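Local coordinates for CHAD domain protein (PDB 6RN5), which probably binds polyphosphate, as other CHAD-domain phosins do, and also holds copper ions, at residues L39-E44 with V56-A61; A71-F76 with T82-G87; L116-G121 with H348-H353; H271-P276 with A357-F362. All blocks are in the same frame, centred on the assembly; numbering follows the deposited sequence.

Contact 1: residues L39-E44 with V56-A61; sequences LRLHRE and VEAARA. With SO4 (sulfate ion), chain I; CO3 (carbonate ion), chain J.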
# COMPACT_ATOMS: atom_id res chain seq x y z
N LEU A 39 -21.06 22.75 -30.82
CA LEU A 39 -20.20 23.76 -31.38
C LEU A 39 -20.88 25.13 -31.38
O LEU A 39 -20.23 26.10 -31.03
CB LEU A 39 -19.77 23.37 -32.79
CG LEU A 39 -18.83 24.34 -33.47
CD1 LEU A 39 -17.62 24.65 -32.60
CD2 LEU A 39 -18.39 23.79 -34.82
N ARG A 40 -22.17 25.19 -31.73
CA ARG A 40 -22.92 26.45 -31.75
C ARG A 40 -23.06 26.98 -30.33
O ARG A 40 -22.86 28.15 -30.10
CB ARG A 40 -24.31 26.31 -32.38
CG ARG A 40 -24.40 26.70 -33.85
CD ARG A 40 -25.85 26.74 -34.36
NE ARG A 40 -26.56 25.46 -34.18
CZ ARG A 40 -26.44 24.38 -34.97
NH1 ARG A 40 -25.65 24.39 -36.04
NH2 ARG A 40 -27.13 23.28 -34.68
N LEU A 41 -23.42 26.11 -29.38
CA LEU A 41 -23.48 26.52 -27.98
C LEU A 41 -22.14 27.08 -27.51
O LEU A 41 -22.08 28.01 -26.71
CB LEU A 41 -23.83 25.32 -27.09
CG LEU A 41 -23.83 25.54 -25.58
CD1 LEU A 41 -24.98 26.47 -25.18
CD2 LEU A 41 -23.90 24.24 -24.79
N HIS A 42 -21.06 26.48 -27.97
CA HIS A 42 -19.76 26.87 -27.51
C HIS A 42 -19.46 28.30 -27.93
O HIS A 42 -18.93 29.07 -27.16
CB HIS A 42 -18.69 25.96 -28.08
CG HIS A 42 -17.40 26.06 -27.34
ND1 HIS A 42 -16.39 26.93 -27.71
CD2 HIS A 42 -16.95 25.40 -26.24
CE1 HIS A 42 -15.38 26.79 -26.88
NE2 HIS A 42 -15.69 25.87 -25.98
N ARG A 43 -19.82 28.64 -29.15
CA ARG A 43 -19.69 29.98 -29.65
C ARG A 43 -20.81 30.85 -29.05
O ARG A 43 -21.51 31.52 -29.76
CB ARG A 43 -19.77 29.94 -31.18
CG ARG A 43 -18.65 29.11 -31.81
CD ARG A 43 -18.91 28.92 -33.29
NE ARG A 43 -17.84 28.16 -33.93
CZ ARG A 43 -17.91 27.63 -35.14
NH1 ARG A 43 -19.00 27.76 -35.89
NH2 ARG A 43 -16.89 26.97 -35.63
N GLU A 44 -20.92 30.88 -27.73
CA GLU A 44 -22.15 31.32 -27.05
C GLU A 44 -23.11 32.08 -27.94
O GLU A 44 -24.00 31.45 -28.53
CB GLU A 44 -21.85 32.11 -25.79
CG GLU A 44 -21.68 31.23 -24.55
CD GLU A 44 -20.24 30.91 -24.23
OE1 GLU A 44 -19.36 31.75 -24.48
OE2 GLU A 44 -19.99 29.81 -23.69
N VAL A 56 -18.18 24.88 -20.86
CA VAL A 56 -17.56 23.69 -20.30
C VAL A 56 -18.41 22.46 -20.67
O VAL A 56 -17.87 21.39 -21.02
CB VAL A 56 -17.35 23.87 -18.77
CG1 VAL A 56 -16.89 22.58 -18.11
CG2 VAL A 56 -16.35 25.01 -18.52
N GLU A 57 -19.74 22.67 -20.65
CA GLU A 57 -20.73 21.66 -21.01
C GLU A 57 -20.63 21.31 -22.49
O GLU A 57 -20.62 20.13 -22.87
CB GLU A 57 -22.12 22.21 -20.71
CG GLU A 57 -23.20 21.16 -20.52
CD GLU A 57 -23.21 20.57 -19.12
OE1 GLU A 57 -22.11 20.41 -18.52
OE2 GLU A 57 -24.32 20.25 -18.63
N ALA A 58 -20.60 22.36 -23.31
CA ALA A 58 -20.47 22.23 -24.74
C ALA A 58 -19.20 21.48 -25.12
O ALA A 58 -19.22 20.64 -26.02
CB ALA A 58 -20.49 23.59 -25.39
N ALA A 59 -18.09 21.74 -24.43
CA ALA A 59 -16.85 21.05 -24.81
C ALA A 59 -16.93 19.53 -24.52
O ALA A 59 -16.40 18.70 -25.28
CB ALA A 59 -15.63 21.66 -24.12
N ARG A 60 -17.62 19.17 -23.45
CA ARG A 60 -17.79 17.79 -23.16
C ARG A 60 -18.66 17.10 -24.22
O ARG A 60 -18.35 16.01 -24.68
CB ARG A 60 -18.40 17.60 -21.81
CG ARG A 60 -18.46 16.15 -21.47
CD ARG A 60 -18.52 15.93 -19.97
NE ARG A 60 -18.54 14.49 -19.78
CZ ARG A 60 -19.63 13.78 -19.59
NH1 ARG A 60 -20.81 14.36 -19.48
NH2 ARG A 60 -19.53 12.48 -19.50
N ALA A 61 -19.74 17.77 -24.61
CA ALA A 61 -20.61 17.28 -25.69
C ALA A 61 -19.86 17.13 -27.03
O ALA A 61 -20.12 16.19 -27.79
CB ALA A 61 -21.82 18.21 -25.86
S SO4 I . -15.33 12.74 -20.67
O1 SO4 I . -14.66 13.22 -21.89
O2 SO4 I . -16.66 12.14 -21.05
O3 SO4 I . -15.63 13.86 -19.78
O4 SO4 I . -14.52 11.73 -20.03
C CO3 J . -18.19 25.13 -39.01
O1 CO3 J . -18.98 26.03 -38.76
O2 CO3 J . -17.01 25.26 -38.68
O3 CO3 J . -18.57 24.11 -39.60

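Contact 2: residues A71-F76 with T82-G87; sequences ATLHTF and TDWCEG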
# COMPACT_ATOMS: atom_id res chain seq x y z
N ALA A 71 -15.08 6.42 -33.47
CA ALA A 71 -15.28 4.99 -33.23
C ALA A 71 -16.05 4.30 -34.35
O ALA A 71 -15.69 3.21 -34.81
CB ALA A 71 -16.00 4.76 -31.90
N THR A 72 -17.12 4.94 -34.76
CA THR A 72 -18.01 4.40 -35.77
C THR A 72 -17.26 4.22 -37.09
O THR A 72 -17.42 3.20 -37.76
CB THR A 72 -19.20 5.33 -35.94
OG1 THR A 72 -19.91 5.37 -34.69
CG2 THR A 72 -20.15 4.84 -36.99
N LEU A 73 -16.43 5.19 -37.43
CA LEU A 73 -15.65 5.15 -38.65
C LEU A 73 -14.58 4.05 -38.58
O LEU A 73 -14.02 3.70 -39.57
CB LEU A 73 -15.02 6.51 -38.95
CG LEU A 73 -15.88 7.43 -39.85
CD1 LEU A 73 -17.30 7.58 -39.38
CD2 LEU A 73 -15.25 8.80 -39.95
N HIS A 74 -14.30 3.53 -37.39
CA HIS A 74 -13.32 2.47 -37.23
C HIS A 74 -14.06 1.17 -37.39
O HIS A 74 -13.75 0.41 -38.28
CB HIS A 74 -12.63 2.55 -35.84
CG HIS A 74 -11.56 1.53 -35.65
ND1 HIS A 74 -11.76 0.35 -34.99
CD2 HIS A 74 -10.28 1.52 -36.07
CE1 HIS A 74 -10.64 -0.35 -34.99
NE2 HIS A 74 -9.72 0.34 -35.63
N THR A 75 -15.02 0.92 -36.49
CA THR A 75 -15.76 -0.35 -36.41
C THR A 75 -16.45 -0.70 -37.73
O THR A 75 -16.53 -1.89 -38.10
CB THR A 75 -16.81 -0.27 -35.27
OG1 THR A 75 -16.16 -0.01 -34.03
CG2 THR A 75 -17.58 -1.56 -35.15
N PHE A 76 -16.98 0.33 -38.41
CA PHE A 76 -17.86 0.16 -39.58
C PHE A 76 -17.21 0.74 -40.81
O PHE A 76 -17.89 1.10 -41.78
CB PHE A 76 -19.24 0.81 -39.34
CG PHE A 76 -19.96 0.29 -38.10
CD1 PHE A 76 -20.73 -0.88 -38.15
CD2 PHE A 76 -19.91 0.99 -36.89
CE1 PHE A 76 -21.41 -1.33 -37.01
CE2 PHE A 76 -20.59 0.53 -35.75
CZ PHE A 76 -21.32 -0.62 -35.80
N THR A 82 -13.29 4.62 -47.79
CA THR A 82 -12.09 4.41 -47.01
C THR A 82 -11.29 5.69 -46.81
O THR A 82 -10.90 5.99 -45.66
CB THR A 82 -11.23 3.29 -47.63
OG1 THR A 82 -11.91 2.07 -47.47
CG2 THR A 82 -9.92 3.13 -46.90
N ASP A 83 -11.03 6.43 -47.90
CA ASP A 83 -10.26 7.69 -47.85
C ASP A 83 -10.95 8.65 -46.90
O ASP A 83 -10.32 9.20 -46.00
CB ASP A 83 -10.16 8.37 -49.22
CG ASP A 83 -9.35 7.57 -50.22
OD1 ASP A 83 -8.47 6.78 -49.81
OD2 ASP A 83 -9.60 7.74 -51.42
N TRP A 84 -12.25 8.85 -47.09
CA TRP A 84 -13.00 9.70 -46.18
C TRP A 84 -12.78 9.29 -44.69
O TRP A 84 -12.37 10.12 -43.88
CB TRP A 84 -14.44 9.70 -46.59
CG TRP A 84 -15.32 10.50 -45.69
CD1 TRP A 84 -15.56 11.86 -45.74
CD2 TRP A 84 -16.12 9.99 -44.63
NE1 TRP A 84 -16.45 12.21 -44.75
CE2 TRP A 84 -16.82 11.08 -44.07
CE3 TRP A 84 -16.30 8.70 -44.08
CZ2 TRP A 84 -17.66 10.93 -42.98
CZ3 TRP A 84 -17.15 8.56 -43.01
CH2 TRP A 84 -17.83 9.68 -42.47
N CYS A 85 -12.94 8.02 -44.36
CA CYS A 85 -12.69 7.55 -42.99
C CYS A 85 -11.29 7.90 -42.48
O CYS A 85 -11.10 8.36 -41.35
CB CYS A 85 -12.85 6.02 -42.87
SG CYS A 85 -14.55 5.48 -42.96
N GLU A 86 -10.31 7.65 -43.34
CA GLU A 86 -8.92 7.81 -42.98
C GLU A 86 -8.58 9.28 -42.80
O GLU A 86 -7.79 9.60 -41.94
CB GLU A 86 -8.04 7.20 -44.07
CG GLU A 86 -8.11 5.69 -44.15
CD GLU A 86 -7.13 5.10 -45.18
OE1 GLU A 86 -6.78 5.79 -46.17
OE2 GLU A 86 -6.71 3.94 -44.98
N GLY A 87 -9.15 10.15 -43.62
CA GLY A 87 -9.05 11.60 -43.43
C GLY A 87 -9.75 12.08 -42.14
O GLY A 87 -9.18 12.87 -41.40

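Contact 3: residues L116-G121 with H348-H353; sequences LHRLSG and HADQRH. With CU (copper (II) ion), chain C; CU (copper (II) ion), chain B.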
# COMPACT_ATOMS: atom_id res chain seq x y z
N LEU A 116 -3.94 12.81 -0.82
CA LEU A 116 -3.05 13.34 0.23
C LEU A 116 -3.74 13.64 1.59
O LEU A 116 -3.13 13.48 2.67
CB LEU A 116 -2.39 14.64 -0.24
CG LEU A 116 -1.21 14.56 -1.21
CD1 LEU A 116 -0.92 15.97 -1.71
CD2 LEU A 116 0.05 13.94 -0.59
N HIS A 117 -4.95 14.16 1.50
CA HIS A 117 -5.77 14.45 2.67
C HIS A 117 -6.05 13.13 3.38
O HIS A 117 -5.79 13.00 4.57
CB HIS A 117 -7.10 15.14 2.29
CG HIS A 117 -7.02 16.64 2.15
ND1 HIS A 117 -6.36 17.44 3.05
CD2 HIS A 117 -7.55 17.48 1.22
CE1 HIS A 117 -6.46 18.71 2.68
NE2 HIS A 117 -7.19 18.76 1.58
N ARG A 118 -6.49 12.16 2.60
CA ARG A 118 -6.72 10.79 3.08
C ARG A 118 -5.47 10.18 3.70
O ARG A 118 -5.49 9.66 4.83
CB ARG A 118 -7.22 9.94 1.93
CG ARG A 118 -7.28 8.46 2.21
CD ARG A 118 -8.16 7.74 1.22
NE ARG A 118 -7.70 7.85 -0.17
CZ ARG A 118 -6.61 7.25 -0.67
NH1 ARG A 118 -5.82 6.50 0.10
NH2 ARG A 118 -6.32 7.41 -1.97
N LEU A 119 -4.36 10.24 2.99
CA LEU A 119 -3.13 9.64 3.46
C LEU A 119 -2.50 10.36 4.68
O LEU A 119 -1.58 9.83 5.33
CB LEU A 119 -2.10 9.62 2.33
CG LEU A 119 -2.47 8.73 1.16
CD1 LEU A 119 -1.67 9.13 -0.08
CD2 LEU A 119 -2.26 7.28 1.54
N SER A 120 -2.95 11.57 4.97
CA SER A 120 -2.53 12.23 6.19
C SER A 120 -3.32 11.63 7.36
O SER A 120 -2.74 11.23 8.37
CB SER A 120 -2.67 13.73 6.07
OG SER A 120 -1.74 14.20 5.11
N GLY A 121 -4.64 11.53 7.19
CA GLY A 121 -5.51 10.81 8.14
C GLY A 121 -6.29 11.78 8.99
O GLY A 121 -6.61 12.87 8.54
N HIS A 348 2.45 8.30 -4.91
CA HIS A 348 2.66 7.42 -6.06
C HIS A 348 2.28 5.99 -5.74
O HIS A 348 1.62 5.34 -6.54
CB HIS A 348 4.11 7.49 -6.53
CG HIS A 348 4.46 6.45 -7.56
ND1 HIS A 348 4.96 5.21 -7.22
CD2 HIS A 348 4.38 6.47 -8.92
CE1 HIS A 348 5.18 4.52 -8.33
NE2 HIS A 348 4.82 5.26 -9.37
N ALA A 349 2.67 5.51 -4.56
CA ALA A 349 2.38 4.15 -4.16
C ALA A 349 0.88 3.93 -3.99
O ALA A 349 0.30 2.95 -4.51
CB ALA A 349 3.12 3.83 -2.86
N ASP A 350 0.25 4.86 -3.28
CA ASP A 350 -1.19 4.87 -3.17
C ASP A 350 -1.91 4.74 -4.52
O ASP A 350 -2.83 3.92 -4.67
CB ASP A 350 -1.64 6.20 -2.50
CG ASP A 350 -3.12 6.22 -2.27
OD1 ASP A 350 -3.54 5.48 -1.36
OD2 ASP A 350 -3.84 6.95 -2.99
N GLN A 351 -1.50 5.54 -5.49
CA GLN A 351 -2.20 5.54 -6.77
C GLN A 351 -1.87 4.25 -7.54
O GLN A 351 -2.71 3.74 -8.27
CB GLN A 351 -1.89 6.82 -7.57
CG GLN A 351 -2.39 8.07 -6.85
CD GLN A 351 -3.89 8.08 -6.76
OE1 GLN A 351 -4.56 8.10 -7.81
NE2 GLN A 351 -4.44 7.97 -5.53
N ARG A 352 -0.68 3.69 -7.35
CA ARG A 352 -0.40 2.39 -7.95
C ARG A 352 -1.23 1.29 -7.29
O ARG A 352 -1.66 0.34 -7.97
CB ARG A 352 1.08 2.04 -7.87
CG ARG A 352 1.96 2.91 -8.71
CD ARG A 352 1.49 2.97 -10.16
NE ARG A 352 1.31 1.68 -10.85
CZ ARG A 352 0.92 1.54 -12.12
NH1 ARG A 352 0.63 2.59 -12.87
NH2 ARG A 352 0.83 0.33 -12.65
N HIS A 353 -1.52 1.44 -5.99
CA HIS A 353 -2.45 0.52 -5.32
C HIS A 353 -3.85 0.64 -5.89
O HIS A 353 -4.52 -0.37 -6.01
CB HIS A 353 -2.43 0.64 -3.77
CG HIS A 353 -1.08 0.38 -3.18
ND1 HIS A 353 -0.17 -0.48 -3.76
CD2 HIS A 353 -0.47 0.89 -2.08
CE1 HIS A 353 0.94 -0.49 -3.04
NE2 HIS A 353 0.78 0.32 -2.01
CU CU C . 1.58 1.67 -0.07
CU CU B . 5.39 4.64 -11.23
O HOH W 1 -7.41 7.99 -4.89

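Contact 4: residues H271-P276 with A357-F362; sequences HPQDAP and AARFAF. With CU (copper (II) ion), chain B; SO4 (sulfate ion), chain H.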
# COMPACT_ATOMS: atom_id res chain seq x y z
N HIS A 271 5.78 0.96 -15.89
CA HIS A 271 4.57 0.18 -15.57
C HIS A 271 4.06 -0.46 -16.85
O HIS A 271 3.06 -0.03 -17.41
CB HIS A 271 3.55 1.13 -14.92
CG HIS A 271 4.05 1.72 -13.64
ND1 HIS A 271 4.26 0.95 -12.52
CD2 HIS A 271 4.45 2.97 -13.31
CE1 HIS A 271 4.73 1.70 -11.54
NE2 HIS A 271 4.87 2.93 -11.99
N PRO A 272 4.75 -1.52 -17.32
CA PRO A 272 4.52 -2.07 -18.66
C PRO A 272 3.16 -2.70 -18.84
O PRO A 272 2.56 -2.55 -19.90
CB PRO A 272 5.64 -3.14 -18.79
CG PRO A 272 6.10 -3.42 -17.38
CD PRO A 272 5.93 -2.12 -16.67
N GLN A 273 2.67 -3.38 -17.81
CA GLN A 273 1.32 -3.94 -17.84
C GLN A 273 0.21 -2.91 -17.98
O GLN A 273 -0.88 -3.28 -18.37
CB GLN A 273 1.04 -4.77 -16.61
CG GLN A 273 1.87 -6.03 -16.56
CD GLN A 273 1.45 -6.96 -15.43
OE1 GLN A 273 0.26 -7.21 -15.23
NE2 GLN A 273 2.42 -7.46 -14.69
N ASP A 274 0.46 -1.65 -17.69
CA ASP A 274 -0.60 -0.64 -17.93
C ASP A 274 -1.07 -0.66 -19.39
O ASP A 274 -2.26 -0.44 -19.64
CB ASP A 274 -0.13 0.78 -17.58
CG ASP A 274 -0.14 1.06 -16.05
OD1 ASP A 274 -0.33 0.15 -15.24
OD2 ASP A 274 0.08 2.21 -15.67
N ALA A 275 -0.16 -0.89 -20.35
CA ALA A 275 -0.52 -0.70 -21.77
C ALA A 275 -1.62 -1.67 -22.22
O ALA A 275 -2.59 -1.25 -22.79
CB ALA A 275 0.71 -0.75 -22.70
N PRO A 276 -1.49 -2.96 -21.92
CA PRO A 276 -2.61 -3.83 -22.33
C PRO A 276 -3.98 -3.48 -21.71
O PRO A 276 -5.01 -3.61 -22.37
CB PRO A 276 -2.17 -5.23 -21.89
CG PRO A 276 -0.81 -5.07 -21.23
CD PRO A 276 -0.27 -3.72 -21.57
N ALA A 357 -6.22 -2.21 -7.59
CA ALA A 357 -7.62 -2.39 -7.25
C ALA A 357 -8.52 -2.23 -8.47
O ALA A 357 -9.50 -2.96 -8.64
CB ALA A 357 -8.06 -1.42 -6.13
N ALA A 358 -8.20 -1.28 -9.33
CA ALA A 358 -9.07 -1.13 -10.46
C ALA A 358 -9.02 -2.39 -11.36
O ALA A 358 -10.04 -2.76 -11.98
CB ALA A 358 -8.73 0.12 -11.24
N ARG A 359 -7.85 -3.04 -11.43
CA ARG A 359 -7.73 -4.21 -12.28
C ARG A 359 -8.56 -5.35 -11.69
O ARG A 359 -9.17 -6.13 -12.42
CB ARG A 359 -6.28 -4.67 -12.39
CG ARG A 359 -5.36 -3.76 -13.15
CD ARG A 359 -3.94 -4.36 -13.25
NE ARG A 359 -3.09 -3.38 -13.93
CZ ARG A 359 -1.77 -3.25 -13.77
NH1 ARG A 359 -1.09 -4.06 -12.97
NH2 ARG A 359 -1.13 -2.31 -14.43
N PHE A 360 -8.52 -5.47 -10.37
CA PHE A 360 -9.37 -6.44 -9.69
C PHE A 360 -10.88 -6.13 -9.88
O PHE A 360 -11.68 -7.02 -10.19
CB PHE A 360 -8.99 -6.49 -8.21
CG PHE A 360 -9.74 -7.54 -7.41
CD1 PHE A 360 -9.44 -8.89 -7.57
CD2 PHE A 360 -10.71 -7.17 -6.48
CE1 PHE A 360 -10.12 -9.86 -6.83
CE2 PHE A 360 -11.40 -8.14 -5.75
CZ PHE A 360 -11.10 -9.49 -5.93
N ALA A 361 -11.27 -4.87 -9.71
CA ALA A 361 -12.65 -4.49 -9.93
C ALA A 361 -13.11 -4.83 -11.37
O ALA A 361 -14.20 -5.39 -11.58
CB ALA A 361 -12.87 -3.01 -9.61
N PHE A 362 -12.27 -4.54 -12.35
CA PHE A 362 -12.63 -4.84 -13.72
C PHE A 362 -12.86 -6.34 -13.85
O PHE A 362 -13.88 -6.78 -14.39
CB PHE A 362 -11.52 -4.47 -14.70
CG PHE A 362 -11.74 -5.02 -16.08
CD1 PHE A 362 -12.54 -4.36 -17.00
CD2 PHE A 362 -11.15 -6.24 -16.46
CE1 PHE A 362 -12.76 -4.89 -18.27
CE2 PHE A 362 -11.33 -6.76 -17.75
CZ PHE A 362 -12.15 -6.10 -18.65
CU CU B . 5.39 4.64 -11.23
S SO4 H . 2.72 -2.70 -13.81
O1 SO4 H . 3.64 -3.36 -14.79
O2 SO4 H . 1.78 -1.90 -14.66
O3 SO4 H . 1.88 -3.66 -13.09
O4 SO4 H . 3.53 -1.94 -12.78

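Contact 1: residues L39-E44 with V56-A61
Leu41 and Ala58 meet where helix 21-42 ends and helix 56-75 begins. The backbones come close, with the CA atoms of His42 and Ala58 5.5 Å apart. Small alanines on the second helix permit this approach. Leu41 lies over the Ala58 methyl, and its CD2 branch makes the touch, at 3.5 Å from Ala58 CB. Its first torsion sets CG anti to the backbone N (chi1 175°), which brings the branched end onto the alanine. His42 takes the other part of Ala58. Its CB lies 4.0 Å from Ala58 CB, and the imidazole then runs on alongside the second helix. Ala58 CB and the backbone N of Ala59 both lie at the ring edge, near its plane. No hydrogen bond joins the two segments. His42 also packs on Leu195 and Met198 of helix 170-198.

The charged side chains point elsewhere. Arg43, at the centre of an inverse gamma turn, extends back along its own helix, and Leu39 CG sits over one face of its guanidinium. The edge meets carbonate through weak bonds, Arg43 NH1 to carbonate O1 at 3.4 Å and Arg43 NH2 to carbonate O2 at 3.5 Å. His204, Ala207 and Asp208 complete that pocket. On the second helix Arg60 NE binds sulfate O3 at 3.0 Å, and Arg63 and Arg67 grip the same ion. The helix pairing is therefore apolar. Both anions probably come from the crystallisation liquor. Even so, arginines that hold them are consistent with a surface suited to polyphosphate.

Contact 2: residues A71-F76 with T82-G87
The indole of Trp84 meets Leu73 through the far end of its six-membered ring. Leu73 comes up to this ring obliquely, and the two side chains cross at about a right angle. Trp84 CZ3 lies 3.6 Å from Leu73 CG, and Trp84 CH2 lies 3.7 Å from Leu73 CD2. Both methyl branches of the leucine therefore touch the indole. The indole gets there because its CG is anti to the backbone N (chi1 178°), which carries the ring across toward helix 56-75. The other flat group, the Phe76 ring, turns away from helix 82-120. Thr75 CG2 lies over one of its faces, offset toward the rim, and Thr72 O is at its edge, in plane.

Cys85 supplies the second half of the contact. Its SG lies 3.9 Å from Leu73 CG, so the leucine packs against a thiol and an indole that lie side by side. The CA atoms of Leu73 and Cys85 are 5.8 Å apart, which makes this a close helix pairing. No hydrogen bond crosses it. With only an alanine methyl in place of Leu73, the Trp84 ring end and Cys85 SG would probably face a gap on the helix 56-75 side, and the ring would be freer to shift. Leu80 in the connecting loop and Leu28 of helix 21-42 close in on the same leucine. Pro218 packs on Trp84.

Helix 56-75 and helix 82-120 are joined here by a short connection. This is a helical hairpin with an apolar seam, the kind of unit from which the all-helical CHAD fold is built.

Contact 3: residues L116-G121 with H348-H353
Arg118 grips the carboxylate of Asp350 end-on with two nitrogens. Arg118 NH1 reaches Asp350 OD1 at 2.9 Å and Arg118 NH2 reaches Asp350 OD2 at 2.7 Å. Both oxygens are met on the syn side, but the guanidinium and carboxylate planes are turned 36° apart. The Arg118 chain bends at chi3 (62°) to turn its end toward Asp350. Gln351 NE2 binds Asp350 OD2 from the anti side at 2.8 Å, so this oxygen has two donors. A leucine at Asp350 would probably leave Arg118 without its close partner and take an acceptor from Gln351 NE2, though Arg111 would still hold Gln351 OE1.

The packed part is on the Leu119 side of the carboxylate, where Leu119 CD2 comes 3.6 Å from Asp350 OD1. On the looser solvent side Arg118 is exposed, and a water accepts from Gln351 NE2 and, weakly, from Arg118 NH2.

The axes of helix 116-120 and helix 348-353 cross at 104° and approach to 11.3 Å at their closest. His348 and His353 each bind a copper ion, the latter together with His353 of the second subunit. Leu119 packs on Leu260 of that subunit, while Ala323 and Ala324 of helix 305-331 back Gln351.

Contact 4: residues H271-P276 with A357-F362
Asp274 and Arg359 form a buried salt bridge at an anion site beside the copper centre of this helical CHAD fold. It links the start of helix 274-295 to helix 338-366. Arg359 reaches over from its helix with the chain extended from CG to NE, and its NH2 lies 2.7 Å from Asp274 OD1. That oxygen is at the guanidinium edge, near its plane, but the carboxylate is turned 76° against the guanidinium. Arg352 NH2 makes a second salt bridge to OD1, and Ser321 OG holds OD2, so the carboxylate is fixed at both oxygens. Arg359 NE is bonded to His317, and Trp277 gives the guanidinium a cation-pi contact.

The NH1/NH2 end of the guanidinium holds a sulfate, and Asp274 OD1 meets NH2 from the flank. Arg359 NH1 binds sulfate O3 at 3.0 Å and Arg359 NH2 binds sulfate O2 at 2.9 Å, both nearly straight. From the other segment Gln273 N binds sulfate O1 at 3.2 Å. Residues His271 to Asp274 form a type I turn, which presents Gln273 N to the ion. Gln273 CB also lies 3.9 Å from Arg359 NH2. Arg352 adds a further positive group to the sulfate. The ion probably comes from the crystallisation liquor, but the site is consistent with a place for a phosphate of polyphosphate.

His271 connects anion and metal. The sulfate lies at the edge of its ring, in plane: His271 ND1 donates to sulfate O4 at 3.0 Å, while NE2 of the same ring binds copper at 1.9 Å.

Overall arrangement
Contacts 1 and 2 follow each other along the chain and share helix 56-75, with centres about 25 Å apart. They tie together the first three helices. Contact 2 also uses helix 82-120, whose far end enters contact 3 on the opposite side of the chain's centre, the two contact centres being about 42 Å apart. Contacts 3 and 4 share helix 338-366, and their segments alternate in sequence. Their centres are about 18 Å apart and they touch: His348 and His271 bind one copper ion, and His262 also binds it. The centres of contacts 1 and 4 are about 33 Å apart, yet both hold anions. Anion sites are thus spread over the helical fold, while copper gathers at one end, near the second subunit.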